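Local coordinates for restriction endonuclease S subunits (Thermoanaerobacter tengcongensis, PDB 3OKG), which probably recognises DNA as the specificity subunit of a type I restriction-modification methyltransferase, which is built from M and S polypeptides, at residues S247-F252 / C277-K282. Residues are numbered along the deposited sequence; the frame is centred on the assembly and turned at random.
Sequences SSTYNF and CSAPQK
Tyr250 and Cys277 face each other as an antiparallel, non-hydrogen-bonded pair, where the outermost strand 250-251 joins the mixed sheet of the second DNA specificity domain beside strand 276-277. The tight part of the contact lies around buried Cys277 and the backbone of Thr249. Ser278 N approaches Thr249 O at 2.7 Å, with an almost linear N-H...O angle of 170°. Ser278 OG reaches Thr249 O from the flank at 3.1 Å. Serine suits this place because its short hydroxyl, held between its own backbone N and carbonyl carbon, swings back to the acceptor that its amide already uses. The CA of Cys277 adds a CH...O contact to the same oxygen. Cysteine's small thiol fits the buried position: its sulfur, anti to the backbone N (chi1 169°), comes 3.3 Å from Thr249 OG1, a hydroxyl hydrogen-bonded to the carbonyl of Pro246. Within the loop that follows strand 276-277, Ala279 N donates to Cys277 SG at 3.3 Å, with an N-H...S angle of 150°. The CB of Cys277 lies obliquely to the Tyr250 ring, which also meets Phe259. Replacing Cys277 by an alanine removes the sulfur and is likely to leave the Ala279 amide without this acceptor and a gap beside Thr249. Toward solvent the contact changes character: Ser278 is exposed although its N and OG are tied to Thr249 O, and Ala279 is partly exposed. Threonine serves both sides, its hydroxyl branch turned to Pro246 and the sulfur, while its methyl, CG2, rests against the small Ala279 CB at 4.0 Å, an ordinary van der Waals touch.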
# COMPACT_ATOMS: atom_id res chain seq x y z
N SER A 247 33.03 23.62 16.18
CA SER A 247 32.54 24.01 14.88
C SER A 247 33.81 24.23 14.10
O SER A 247 34.89 24.41 14.67
CB SER A 247 31.56 25.18 15.01
OG SER A 247 30.48 25.05 14.10
N SER A 248 33.70 24.21 12.78
CA SER A 248 34.88 24.31 11.92
C SER A 248 35.81 23.10 11.83
O SER A 248 36.95 23.23 11.36
CB SER A 248 35.67 25.55 12.35
OG SER A 248 36.57 25.23 13.40
N THR A 249 35.35 21.92 12.26
CA THR A 249 36.16 20.71 12.15
C THR A 249 35.33 19.77 11.28
O THR A 249 35.78 18.67 10.94
CB THR A 249 36.50 19.98 13.46
OG1 THR A 249 35.30 19.58 14.12
CG2 THR A 249 37.28 20.90 14.39
N TYR A 250 34.12 20.20 10.95
CA TYR A 250 33.29 19.53 9.94
C TYR A 250 33.75 19.84 8.52
O TYR A 250 34.10 20.98 8.20
CB TYR A 250 31.84 19.96 10.07
CG TYR A 250 31.30 19.88 11.47
CD1 TYR A 250 31.35 18.69 12.19
CD2 TYR A 250 30.71 20.99 12.07
CE1 TYR A 250 30.85 18.61 13.49
CE2 TYR A 250 30.20 20.92 13.36
CZ TYR A 250 30.27 19.73 14.06
OH TYR A 250 29.77 19.68 15.34
N ASN A 251 33.72 18.81 7.68
CA ASN A 251 34.13 18.90 6.28
C ASN A 251 33.43 17.83 5.46
O ASN A 251 32.83 16.90 6.01
CB ASN A 251 35.63 18.67 6.16
CG ASN A 251 36.04 17.30 6.65
OD1 ASN A 251 36.29 17.10 7.84
ND2 ASN A 251 36.10 16.33 5.73
N PHE A 252 33.52 17.94 4.13
CA PHE A 252 33.02 16.89 3.24
C PHE A 252 34.15 16.31 2.43
O PHE A 252 33.92 15.79 1.34
CB PHE A 252 31.93 17.43 2.31
CG PHE A 252 30.73 17.95 3.04
CD1 PHE A 252 29.66 17.11 3.31
CD2 PHE A 252 30.67 19.26 3.47
CE1 PHE A 252 28.55 17.59 4.00
CE2 PHE A 252 29.57 19.74 4.15
CZ PHE A 252 28.50 18.91 4.41
N CYS A 277 34.07 14.85 10.60
CA CYS A 277 34.69 15.70 11.62
C CYS A 277 36.17 15.37 11.71
O CYS A 277 36.54 14.25 12.05
CB CYS A 277 34.02 15.53 12.98
SG CYS A 277 34.94 16.31 14.37
N SER A 278 37.01 16.36 11.41
CA SER A 278 38.45 16.15 11.37
C SER A 278 39.05 16.00 12.78
O SER A 278 40.25 15.76 12.94
CB SER A 278 39.12 17.33 10.65
OG SER A 278 38.82 18.53 11.33
N ALA A 279 38.21 16.15 13.81
CA ALA A 279 38.68 16.09 15.19
C ALA A 279 37.83 15.16 16.05
O ALA A 279 37.24 15.61 17.04
CB ALA A 279 38.73 17.49 15.82
N PRO A 280 37.77 13.87 15.69
CA PRO A 280 36.90 12.87 16.33
C PRO A 280 37.07 12.82 17.84
O PRO A 280 38.12 12.39 18.32
CB PRO A 280 37.40 11.55 15.73
CG PRO A 280 38.10 11.92 14.48
CD PRO A 280 38.67 13.27 14.70
N GLN A 281 36.04 13.23 18.57
CA GLN A 281 36.10 13.30 20.03
C GLN A 281 35.58 12.04 20.74
O GLN A 281 36.28 11.42 21.54
CB GLN A 281 35.22 14.46 20.50
CG GLN A 281 35.72 15.23 21.70
CD GLN A 281 35.16 16.65 21.73
OE1 GLN A 281 34.30 16.97 22.56
NE2 GLN A 281 35.62 17.49 20.82
N LYS A 282 34.35 11.67 20.43
CA LYS A 282 33.71 10.49 21.03
C LYS A 282 33.48 9.51 19.88
O LYS A 282 32.72 9.81 18.96
CB LYS A 282 32.40 10.85 21.72
CG LYS A 282 32.55 11.75 22.94
CD LYS A 282 33.41 11.09 24.02
CE LYS A 282 33.16 11.72 25.39
NZ LYS A 282 34.15 11.25 26.41